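Local coordinates for protein exocyst complex component EXO70 (Saccharomyces cerevisiae, PDB 2B1E) that tethers secretory vesicles to sites of exocytosis as a subunit of the exocyst complex and takes part in assembling that complex, at residues K175-N181 with F245-L249; I253-K257 with L271-T275; P102-I106 with S182-A186; R319-F323 with F371-I376. One frame throughout, in Å; residues are numbered along the deposited sequence.

Interaction 1. Residues K175-N181 with F245-L249; sequences KGSSGMN and FSFEL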
loop_
_atom_site.group_PDB
_atom_site.type_symbol
_atom_site.label_atom_id
_atom_site.label_comp_id
_atom_site.label_asym_id
_atom_site.label_seq_id
_atom_site.Cartn_x
_atom_site.Cartn_y
_atom_site.Cartn_z
ATOM N N LYS A 175 -0.854 12.728 4.644
ATOM C CA LYS A 175 -0.154 11.761 3.804
ATOM C C LYS A 175 1.293 12.187 3.578
ATOM O O LYS A 175 1.589 13.375 3.463
ATOM C CB LYS A 175 -0.860 11.619 2.452
ATOM C CG LYS A 175 -0.166 10.662 1.495
ATOM C CD LYS A 175 -0.766 10.709 0.098
ATOM C CE LYS A 175 -0.020 9.777 -0.845
ATOM N NZ LYS A 175 -0.490 9.900 -2.251
ATOM N N GLY A 176 2.187 11.202 3.518
ATOM C CA GLY A 176 3.597 11.468 3.299
ATOM C C GLY A 176 4.146 12.588 4.159
ATOM O O GLY A 176 5.009 13.349 3.722
ATOM N N SER A 177 3.654 12.689 5.388
ATOM C CA SER A 177 4.101 13.739 6.289
ATOM C C SER A 177 5.023 13.195 7.372
ATOM O O SER A 177 5.751 13.952 8.014
ATOM C CB SER A 177 2.890 14.422 6.932
ATOM O OG SER A 177 3.275 15.579 7.653
ATOM N N SER A 178 4.997 11.878 7.560
ATOM C CA SER A 178 5.814 11.221 8.577
ATOM C C SER A 178 7.311 11.486 8.443
ATOM O O SER A 178 7.810 11.795 7.359
ATOM C CB SER A 178 5.568 9.713 8.548
ATOM O OG SER A 178 6.379 9.044 9.496
ATOM N N GLY A 179 8.020 11.355 9.559
ATOM C CA GLY A 179 9.454 11.577 9.557
ATOM C C GLY A 179 10.213 10.329 9.147
ATOM O O GLY A 179 11.442 10.334 9.071
ATOM N N MET A 180 9.476 9.255 8.883
ATOM C CA MET A 180 10.088 7.999 8.477
ATOM C C MET A 180 10.635 8.149 7.060
ATOM O O MET A 180 11.566 7.443 6.661
ATOM C CB MET A 180 9.055 6.870 8.526
ATOM C CG MET A 180 9.653 5.469 8.506
ATOM S SD MET A 180 10.548 5.043 10.020
ATOM C CE MET A 180 12.158 5.695 9.650
ATOM N N ASN A 181 10.058 9.085 6.312
ATOM C CA ASN A 181 10.472 9.343 4.938
ATOM C C ASN A 181 11.879 9.931 4.864
ATOM O O ASN A 181 12.729 9.433 4.122
ATOM C CB ASN A 181 9.479 10.288 4.254
ATOM C CG ASN A 181 8.069 9.727 4.227
ATOM O OD1 ASN A 181 7.842 8.616 3.749
ATOM N ND2 ASN A 181 7.113 10.495 4.741
ATOM N N PHE A 245 -0.679 4.486 6.459
ATOM C CA PHE A 245 0.726 4.820 6.627
ATOM C C PHE A 245 1.569 3.609 6.252
ATOM O O PHE A 245 2.728 3.744 5.855
ATOM C CB PHE A 245 1.016 5.222 8.074
ATOM C CG PHE A 245 2.451 5.595 8.318
ATOM C CD1 PHE A 245 3.057 6.598 7.567
ATOM C CD2 PHE A 245 3.200 4.938 9.289
ATOM C CE1 PHE A 245 4.383 6.939 7.777
ATOM C CE2 PHE A 245 4.533 5.276 9.505
ATOM C CZ PHE A 245 5.125 6.279 8.746
ATOM N N SER A 246 0.976 2.429 6.379
ATOM C CA SER A 246 1.660 1.188 6.053
ATOM C C SER A 246 2.177 1.213 4.617
ATOM O O SER A 246 3.225 0.639 4.318
ATOM C CB SER A 246 0.717 0.002 6.244
ATOM O OG SER A 246 -0.422 0.124 5.415
ATOM N N PHE A 247 1.444 1.874 3.726
ATOM C CA PHE A 247 1.867 1.961 2.332
ATOM C C PHE A 247 3.206 2.684 2.226
ATOM O O PHE A 247 4.045 2.328 1.395
ATOM C CB PHE A 247 0.822 2.700 1.487
ATOM C CG PHE A 247 -0.457 1.933 1.282
ATOM C CD1 PHE A 247 -0.430 0.585 0.931
ATOM C CD2 PHE A 247 -1.691 2.570 1.400
ATOM C CE1 PHE A 247 -1.614 -0.116 0.695
ATOM C CE2 PHE A 247 -2.877 1.879 1.166
ATOM C CZ PHE A 247 -2.839 0.533 0.813
ATOM N N GLU A 248 3.407 3.696 3.066
ATOM C CA GLU A 248 4.654 4.454 3.053
ATOM C C GLU A 248 5.779 3.679 3.732
ATOM O O GLU A 248 6.954 3.882 3.429
ATOM C CB GLU A 248 4.472 5.808 3.742
ATOM C CG GLU A 248 3.436 6.699 3.080
ATOM C CD GLU A 248 3.306 8.047 3.760
ATOM O OE1 GLU A 248 2.295 8.738 3.514
ATOM O OE2 GLU A 248 4.210 8.419 4.535
ATOM N N LEU A 249 5.418 2.801 4.663
ATOM C CA LEU A 249 6.408 1.988 5.352
ATOM C C LEU A 249 6.895 0.905 4.400
ATOM O O LEU A 249 8.083 0.591 4.360
ATOM C CB LEU A 249 5.806 1.354 6.607
ATOM C CG LEU A 249 5.507 2.309 7.767
ATOM C CD1 LEU A 249 4.819 1.548 8.895
ATOM C CD2 LEU A 249 6.808 2.941 8.264
#
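E248 reaches from the first turns of helix 245-259 to the loop 175-179 that leads into helix 180-201. Among the polar contacts, the carboxylate oxygen OE1 of E248 accepts the backbone N-H of G176; at 2.5 Å from G176 N to E248 OE1 the bond is modelled very short, and its exact length deserves caution. E248 is extended beyond CG, which carries the acid across the gap, and its other oxygen, OE2, lies 3.6 Å from ND2 of N181. The loop is also tied to the start of the helix. The S178 hydroxyl lies anti to its own N (chi1 178°) and accepts from M180 N in a nearly straight capping bond, M180 N to S178 OG 3.2 Å, while N181 ND2 makes a weak bond to S178 O. G176 takes a positive phi of 46°, easily reached without a side chain.

The apolar contacts lie on the M180 side. M180 CB meets the edge of the F245 ring, 4.0 Å from F245 CZ, and M180 CG lies 3.8 Å from L249 CD2, the two side chains crossing at about a right angle. L227 of helix 209-233 also touches M180.

The K175 amine turns elsewhere, to E325 O and the Y326 ring. E248 therefore meets the loop through a backbone N-H instead of a lysine, and the nearby start of helix 180-201 would probably favour its ionised form.

Interaction 2. Residues I253-K257 with L271-T275; sequences INDVK and LQDCT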
loop_
_atom_site.group_PDB
_atom_site.type_symbol
_atom_site.label_atom_id
_atom_site.label_comp_id
_atom_site.label_asym_id
_atom_site.label_seq_id
_atom_site.Cartn_x
_atom_site.Cartn_y
_atom_site.Cartn_z
ATOM N N ILE A 253 10.947 0.193 3.589
ATOM C CA ILE A 253 11.683 -1.061 3.659
ATOM C C ILE A 253 12.113 -1.552 2.272
ATOM O O ILE A 253 13.165 -2.181 2.131
ATOM C CB ILE A 253 10.852 -2.168 4.370
ATOM C CG1 ILE A 253 11.741 -3.379 4.670
ATOM C CG2 ILE A 253 9.678 -2.594 3.500
ATOM C CD1 ILE A 253 12.832 -3.103 5.680
ATOM N N ASN A 254 11.308 -1.270 1.250
ATOM C CA ASN A 254 11.665 -1.679 -0.106
ATOM C C ASN A 254 12.907 -0.916 -0.562
ATOM O O ASN A 254 13.848 -1.509 -1.088
ATOM C CB ASN A 254 10.517 -1.413 -1.085
ATOM C CG ASN A 254 9.393 -2.425 -0.959
ATOM O OD1 ASN A 254 9.443 -3.330 -0.123
ATOM N ND2 ASN A 254 8.373 -2.277 -1.794
ATOM N N ASP A 255 12.904 0.399 -0.366
ATOM C CA ASP A 255 14.047 1.220 -0.761
ATOM C C ASP A 255 15.331 0.798 -0.038
ATOM O O ASP A 255 16.407 0.771 -0.635
ATOM C CB ASP A 255 13.770 2.702 -0.488
ATOM C CG ASP A 255 12.770 3.302 -1.467
ATOM O OD1 ASP A 255 12.508 2.667 -2.514
ATOM O OD2 ASP A 255 12.255 4.413 -1.198
ATOM N N VAL A 256 15.216 0.471 1.244
ATOM C CA VAL A 256 16.384 0.060 2.009
ATOM C C VAL A 256 16.888 -1.287 1.512
ATOM O O VAL A 256 18.084 -1.464 1.299
ATOM C CB VAL A 256 16.071 -0.029 3.527
ATOM C CG1 VAL A 256 17.248 -0.646 4.272
ATOM C CG2 VAL A 256 15.791 1.358 4.077
ATOM N N LYS A 257 15.975 -2.232 1.307
ATOM C CA LYS A 257 16.374 -3.549 0.829
ATOM C C LYS A 257 17.051 -3.523 -0.541
ATOM O O LYS A 257 18.030 -4.237 -0.763
ATOM C CB LYS A 257 15.174 -4.503 0.790
ATOM C CG LYS A 257 14.684 -4.913 2.162
ATOM C CD LYS A 257 13.850 -6.192 2.118
ATOM C CE LYS A 257 12.609 -6.036 1.264
ATOM N NZ LYS A 257 11.750 -7.251 1.343
ATOM N N LEU A 271 15.408 -6.908 8.357
ATOM C CA LEU A 271 14.603 -6.289 7.318
ATOM C C LEU A 271 13.522 -7.269 6.881
ATOM O O LEU A 271 12.342 -6.926 6.834
ATOM C CB LEU A 271 15.473 -5.908 6.119
ATOM C CG LEU A 271 16.627 -4.940 6.390
ATOM C CD1 LEU A 271 17.299 -4.570 5.073
ATOM C CD2 LEU A 271 16.098 -3.695 7.092
ATOM N N GLN A 272 13.936 -8.494 6.575
ATOM C CA GLN A 272 13.010 -9.528 6.141
ATOM C C GLN A 272 11.849 -9.665 7.123
ATOM O O GLN A 272 10.686 -9.678 6.720
ATOM C CB GLN A 272 13.749 -10.857 5.996
ATOM C CG GLN A 272 14.914 -10.783 5.019
ATOM C CD GLN A 272 15.662 -12.095 4.898
ATOM O OE1 GLN A 272 16.106 -12.664 5.898
ATOM N NE2 GLN A 272 15.812 -12.579 3.670
ATOM N N ASP A 273 12.161 -9.760 8.411
ATOM C CA ASP A 273 11.114 -9.872 9.414
ATOM C C ASP A 273 10.182 -8.670 9.270
ATOM O O ASP A 273 8.959 -8.815 9.262
ATOM C CB ASP A 273 11.715 -9.896 10.819
ATOM C CG ASP A 273 12.688 -11.045 11.017
ATOM O OD1 ASP A 273 12.301 -12.206 10.764
ATOM O OD2 ASP A 273 13.840 -10.786 11.433
ATOM N N CYS A 274 10.772 -7.485 9.145
ATOM C CA CYS A 274 9.997 -6.258 8.993
ATOM C C CYS A 274 9.115 -6.305 7.752
ATOM O O CYS A 274 7.965 -5.872 7.783
ATOM C CB CYS A 274 10.929 -5.043 8.917
ATOM S SG CYS A 274 11.679 -4.585 10.495
ATOM N N THR A 275 9.661 -6.833 6.662
ATOM C CA THR A 275 8.914 -6.936 5.417
ATOM C C THR A 275 7.703 -7.846 5.579
ATOM O O THR A 275 6.577 -7.440 5.295
ATOM C CB THR A 275 9.793 -7.486 4.275
ATOM O OG1 THR A 275 10.868 -6.574 4.017
ATOM C CG2 THR A 275 8.970 -7.661 3.005
#
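L271 opens the second segment by pushing its branched end between I253, V256 and K257 of helix 245-259. CD2 of L271 lies 3.6 Å from I253 CD1, whereas its other methyl, CD1, rests 4.0 Å from V256 CG1 and is also flanked by the aliphatic part of K257, whose chain slides past L271 in the opposite direction. I221 and Y224 of helix 209-233 close over this apolar group. One turn on, C274 adds a lighter touch, its CB 4.2 Å from I253 CD1.

T275 ends the segment with the polar part of the contact. K257 bends at chi3 (-61°) to bring its amine tip to tip with the threonine, NZ donating to T275 OG1 over 2.9 Å. The same hydroxyl donates to L271 O at 3.2 Å, from above the carbonyl plane, and that carbonyl also takes the T275 N-H. The hydroxyl thus relays between lysine and backbone, with I253 CG1 packed 3.4 Å from T275 OG1. A methionine in place of K257 would probably leave the T275 hydroxyl without its lysine donor.

The two segments run nearly antiparallel, at 152°, with axes 10.6 Å apart, and only a short link separates their helices. This is a helical hairpin, an arrangement typical of the elongated helical bundles of EXO70 and related tethering subunits.

Interaction 3. Residues P102-I106 with S182-A186; sequences PQINI and SYTEA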
loop_
_atom_site.group_PDB
_atom_site.type_symbol
_atom_site.label_atom_id
_atom_site.label_comp_id
_atom_site.label_asym_id
_atom_site.label_seq_id
_atom_site.Cartn_x
_atom_site.Cartn_y
_atom_site.Cartn_z
ATOM N N PRO A 102 21.225 15.549 8.672
ATOM C CA PRO A 102 21.021 15.219 7.254
ATOM C C PRO A 102 19.854 15.981 6.621
ATOM O O PRO A 102 19.901 16.338 5.443
ATOM C CB PRO A 102 20.760 13.712 7.282
ATOM C CG PRO A 102 21.426 13.257 8.558
ATOM C CD PRO A 102 21.057 14.353 9.513
ATOM N N GLN A 103 18.812 16.219 7.412
ATOM C CA GLN A 103 17.620 16.924 6.941
ATOM C C GLN A 103 17.954 18.237 6.245
ATOM O O GLN A 103 17.236 18.661 5.342
ATOM C CB GLN A 103 16.667 17.190 8.108
ATOM C CG GLN A 103 15.338 17.792 7.693
ATOM C CD GLN A 103 14.651 16.980 6.611
ATOM O OE1 GLN A 103 14.709 17.319 5.429
ATOM N NE2 GLN A 103 14.007 15.894 7.010
ATOM N N ILE A 104 19.036 18.884 6.669
ATOM C CA ILE A 104 19.452 20.142 6.056
ATOM C C ILE A 104 19.928 19.871 4.632
ATOM O O ILE A 104 19.456 20.491 3.678
ATOM C CB ILE A 104 20.597 20.809 6.856
ATOM C CG1 ILE A 104 20.071 21.271 8.218
ATOM C CG2 ILE A 104 21.191 21.969 6.056
ATOM C CD1 ILE A 104 21.141 21.772 9.157
ATOM N N ASN A 105 20.860 18.933 4.494
ATOM C CA ASN A 105 21.390 18.571 3.184
ATOM C C ASN A 105 20.248 18.177 2.252
ATOM O O ASN A 105 20.199 18.605 1.097
ATOM C CB ASN A 105 22.374 17.409 3.324
ATOM C CG ASN A 105 23.605 17.787 4.112
ATOM O OD1 ASN A 105 24.619 18.200 3.544
ATOM N ND2 ASN A 105 23.520 17.671 5.430
ATOM N N ILE A 106 19.331 17.359 2.760
ATOM C CA ILE A 106 18.189 16.915 1.969
ATOM C C ILE A 106 17.374 18.112 1.477
ATOM O O ILE A 106 17.140 18.267 0.278
ATOM C CB ILE A 106 17.266 15.994 2.792
ATOM C CG1 ILE A 106 17.985 14.680 3.101
ATOM C CG2 ILE A 106 15.974 15.732 2.032
ATOM C CD1 ILE A 106 17.182 13.738 3.965
ATOM N N SER A 182 12.120 10.993 5.627
ATOM C CA SER A 182 13.436 11.623 5.645
ATOM C C SER A 182 14.463 10.654 6.218
ATOM O O SER A 182 15.526 10.449 5.634
ATOM C CB SER A 182 13.415 12.897 6.490
ATOM O OG SER A 182 12.585 13.878 5.902
ATOM N N TYR A 183 14.133 10.064 7.363
ATOM C CA TYR A 183 15.016 9.110 8.021
ATOM C C TYR A 183 15.484 8.082 7.003
ATOM O O TYR A 183 16.662 7.706 6.980
ATOM C CB TYR A 183 14.282 8.398 9.158
ATOM C CG TYR A 183 15.175 7.515 10.005
ATOM C CD1 TYR A 183 15.779 8.004 11.163
ATOM C CD2 TYR A 183 15.431 6.191 9.637
ATOM C CE1 TYR A 183 16.616 7.196 11.936
ATOM C CE2 TYR A 183 16.265 5.376 10.400
ATOM C CZ TYR A 183 16.852 5.883 11.548
ATOM O OH TYR A 183 17.663 5.069 12.310
ATOM N N THR A 184 14.553 7.629 6.164
ATOM C CA THR A 184 14.858 6.647 5.132
ATOM C C THR A 184 15.779 7.228 4.070
ATOM O O THR A 184 16.777 6.605 3.696
ATOM C CB THR A 184 13.578 6.142 4.435
ATOM O OG1 THR A 184 12.808 5.355 5.352
ATOM C CG2 THR A 184 13.935 5.290 3.227
ATOM N N GLU A 185 15.446 8.421 3.588
ATOM C CA GLU A 185 16.249 9.067 2.561
ATOM C C GLU A 185 17.670 9.295 3.065
ATOM O O GLU A 185 18.638 9.106 2.324
ATOM C CB GLU A 185 15.626 10.404 2.154
ATOM C CG GLU A 185 16.203 10.979 0.875
ATOM C CD GLU A 185 15.731 12.396 0.596
ATOM O OE1 GLU A 185 14.523 12.671 0.765
ATOM O OE2 GLU A 185 16.567 13.233 0.199
ATOM N N ALA A 186 17.793 9.696 4.329
ATOM C CA ALA A 186 19.105 9.939 4.920
ATOM C C ALA A 186 19.894 8.634 4.945
ATOM O O ALA A 186 21.052 8.584 4.527
ATOM C CB ALA A 186 18.948 10.483 6.336
#
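P102 and A186 meet at the buried side of this contact, where CB of the proline lies 3.8 Å from CB of the alanine. The small alanine side chain lets the two backbones come close; C154 and M155 of helix 136-155 touch P102 and A186 respectively, and L158 touches A186 and Q103. I106 enters the same seam with its CD1 tip, 4.0 Å from S182 O and a little farther from the A186 methyl.

Here a short helix, 102-108, lies across the beginning of the long helix 180-201: the segment axes cross at 85°, almost perpendicular, with 10.0 Å between them. In this rod built of helical bundles the crossing sets a short transverse helix against the first turns of a long one.

Toward the open side the packing gives way to polar ends. Q103, bent at chi2 (53°), brings its amide to the serine, and NE2 donates to S182 OG over 2.7 Å with the hydroxyl almost exactly in the amide plane. A leucine here would probably leave the S182 hydroxyl without this donor and these two segments without the hydrogen bond that joins them. E185 lies on the solvent side: its exposed, extended chain comes at I106 from the opposite direction and lays its carboxylate beside the isoleucine branch, OE2 of E185 3.2 Å from I106 CG2, a contact between charge and hydrocarbon with no hydrogen bond in it.

Interaction 4. Residues R319-F323 with F371-I376; sequences RLRKF and FISDCI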
loop_
_atom_site.group_PDB
_atom_site.type_symbol
_atom_site.label_atom_id
_atom_site.label_comp_id
_atom_site.label_asym_id
_atom_site.label_seq_id
_atom_site.Cartn_x
_atom_site.Cartn_y
_atom_site.Cartn_z
ATOM N N ARG A 319 -13.982 5.715 2.906
ATOM C CA ARG A 319 -12.896 4.755 3.063
ATOM C C ARG A 319 -12.254 4.433 1.716
ATOM O O ARG A 319 -11.031 4.503 1.569
ATOM C CB ARG A 319 -13.426 3.475 3.721
ATOM C CG ARG A 319 -12.424 2.332 3.812
ATOM C CD ARG A 319 -11.208 2.681 4.662
ATOM N NE ARG A 319 -11.555 3.029 6.038
ATOM C CZ ARG A 319 -10.660 3.291 6.986
ATOM N NH1 ARG A 319 -9.365 3.241 6.709
ATOM N NH2 ARG A 319 -11.055 3.609 8.212
ATOM N N LEU A 320 -13.077 4.071 0.734
ATOM C CA LEU A 320 -12.569 3.760 -0.599
ATOM C C LEU A 320 -11.920 5.012 -1.189
ATOM O O LEU A 320 -10.934 4.928 -1.930
ATOM C CB LEU A 320 -13.707 3.275 -1.509
ATOM C CG LEU A 320 -14.334 1.921 -1.163
ATOM C CD1 LEU A 320 -15.451 1.600 -2.145
ATOM C CD2 LEU A 320 -13.264 0.835 -1.198
ATOM N N ARG A 321 -12.480 6.167 -0.842
ATOM C CA ARG A 321 -11.985 7.458 -1.310
ATOM C C ARG A 321 -10.564 7.683 -0.810
ATOM O O ARG A 321 -9.739 8.278 -1.501
ATOM C CB ARG A 321 -12.893 8.582 -0.798
ATOM C CG ARG A 321 -12.541 9.981 -1.309
ATOM C CD ARG A 321 -12.697 10.066 -2.817
ATOM N NE ARG A 321 -12.901 11.436 -3.287
ATOM C CZ ARG A 321 -11.936 12.335 -3.463
ATOM N NH1 ARG A 321 -10.666 12.027 -3.213
ATOM N NH2 ARG A 321 -12.247 13.551 -3.891
ATOM N N LYS A 322 -10.283 7.205 0.397
ATOM C CA LYS A 322 -8.956 7.359 0.976
ATOM C C LYS A 322 -8.010 6.339 0.348
ATOM O O LYS A 322 -6.833 6.626 0.118
ATOM C CB LYS A 322 -9.014 7.173 2.493
ATOM C CG LYS A 322 -9.996 8.109 3.193
ATOM C CD LYS A 322 -9.968 7.933 4.705
ATOM C CE LYS A 322 -11.128 8.658 5.369
ATOM N NZ LYS A 322 -11.176 10.106 5.016
ATOM N N PHE A 323 -8.537 5.151 0.070
ATOM C CA PHE A 323 -7.766 4.083 -0.556
ATOM C C PHE A 323 -7.250 4.572 -1.907
ATOM O O PHE A 323 -6.097 4.342 -2.261
ATOM C CB PHE A 323 -8.653 2.855 -0.773
ATOM C CG PHE A 323 -8.513 1.798 0.280
ATOM C CD1 PHE A 323 -7.464 0.886 0.235
ATOM C CD2 PHE A 323 -9.447 1.693 1.307
ATOM C CE1 PHE A 323 -7.345 -0.116 1.197
ATOM C CE2 PHE A 323 -9.337 0.692 2.276
ATOM C CZ PHE A 323 -8.285 -0.214 2.219
ATOM N N PHE A 371 -11.220 -5.479 -6.300
ATOM C CA PHE A 371 -11.392 -5.151 -4.888
ATOM C C PHE A 371 -12.411 -4.035 -4.683
ATOM O O PHE A 371 -13.282 -4.131 -3.824
ATOM C CB PHE A 371 -10.061 -4.713 -4.266
ATOM C CG PHE A 371 -10.205 -4.140 -2.886
ATOM C CD1 PHE A 371 -10.564 -4.952 -1.816
ATOM C CD2 PHE A 371 -10.037 -2.777 -2.666
ATOM C CE1 PHE A 371 -10.756 -4.417 -0.546
ATOM C CE2 PHE A 371 -10.228 -2.229 -1.396
ATOM C CZ PHE A 371 -10.590 -3.052 -0.334
ATOM N N ILE A 372 -12.287 -2.964 -5.459
ATOM C CA ILE A 372 -13.209 -1.848 -5.322
ATOM C C ILE A 372 -14.619 -2.305 -5.678
ATOM O O ILE A 372 -15.573 -2.000 -4.965
ATOM C CB ILE A 372 -12.813 -0.673 -6.239
ATOM C CG1 ILE A 372 -11.331 -0.333 -6.033
ATOM C CG2 ILE A 372 -13.687 0.536 -5.947
ATOM C CD1 ILE A 372 -10.927 -0.149 -4.585
ATOM N N SER A 373 -14.732 -3.043 -6.779
ATOM C CA SER A 373 -16.017 -3.556 -7.239
ATOM C C SER A 373 -16.591 -4.522 -6.204
ATOM O O SER A 373 -17.797 -4.537 -5.964
ATOM C CB SER A 373 -15.857 -4.264 -8.593
ATOM O OG SER A 373 -15.624 -3.333 -9.645
ATOM N N ASP A 374 -15.726 -5.324 -5.590
ATOM C CA ASP A 374 -16.173 -6.271 -4.573
ATOM C C ASP A 374 -16.717 -5.513 -3.364
ATOM O O ASP A 374 -17.706 -5.928 -2.757
ATOM C CB ASP A 374 -15.024 -7.183 -4.137
ATOM C CG ASP A 374 -14.778 -8.317 -5.114
ATOM O OD1 ASP A 374 -15.544 -8.443 -6.091
ATOM O OD2 ASP A 374 -13.818 -9.088 -4.897
ATOM N N CYS A 375 -16.074 -4.397 -3.031
ATOM C CA CYS A 375 -16.499 -3.568 -1.908
ATOM C C CYS A 375 -17.892 -2.985 -2.141
ATOM O O CYS A 375 -18.736 -2.987 -1.239
ATOM C CB CYS A 375 -15.502 -2.423 -1.678
ATOM S SG CYS A 375 -13.984 -2.888 -0.782
ATOM N N ILE A 376 -18.128 -2.476 -3.347
ATOM C CA ILE A 376 -19.422 -1.894 -3.675
ATOM C C ILE A 376 -20.488 -2.986 -3.727
ATOM O O ILE A 376 -21.624 -2.760 -3.317
ATOM C CB ILE A 376 -19.350 -1.116 -5.005
ATOM C CG1 ILE A 376 -18.375 0.055 -4.841
ATOM C CG2 ILE A 376 -20.725 -0.581 -5.385
ATOM C CD1 ILE A 376 -17.995 0.730 -6.146
#
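L320 is the knob of this contact, its side chain set into the hole formed by F371, I372, C375 and I376 on the facing helix. CG lies anti to the carbonyl carbon (chi1 -68°), a turn that sends both methyls across the gap. CD2 does most of the touching: it lies 3.8 Å from C375 SG and 4.2 Å from I372 CD1, and comes obliquely to the F371 ring. The other methyl, CD1, lies 4.3 Å from I376 CG1. These are purely apolar contacts, and no hydrogen bond joins the two segments.

Helices 311-323 and 364-391 run almost exactly antiparallel here, at 175°, and the segment axes stand 11.7 Å apart. Such knob-into-hole packing between antiparallel helices belongs to the stacked helical bundles that give EXO70 its rod shape. At this level I290 and I293 of helix 268-299 also pack on C375, while L445 and L448 of helix 440-473 press on I376.

The aromatic contact lies one turn along. F371 turns its edge to the face of F323, with CE2 of F371 over that face at 4.4 Å from F323 CE1; the ring centroids are 5.6 Å apart and the planes stand at 56°, an edge-to-face pair tilted well short of perpendicular. Within its own helix, F371 has the sulfur of C375 above one face, offset toward the rim. The aromatic group continues beyond the pair: F286 meets both rings, F244 makes a further edge-to-face contact with F323, and W342 does the same with F371.

From the N terminus, the first contact to open is interaction 3, at 102-106. Before it closes at 182-186, interaction 1 has already opened at 175-181, and interaction 1 closes only at 245-249, so these two cross along the chain. Interaction 3 fixes the short helix 102-108 to the start of helix 180-201, and interaction 1 ties the loop before that helix, and its first residues, to helix 245-259. Interaction 2 follows in series on the same helix 245-259 and closes the small loop to helix 268-299. Interaction 4 comes last, also in series, joining helix 311-323 to helix 364-391; its centre lies about 34 Å from that of interaction 3, farther along the rod.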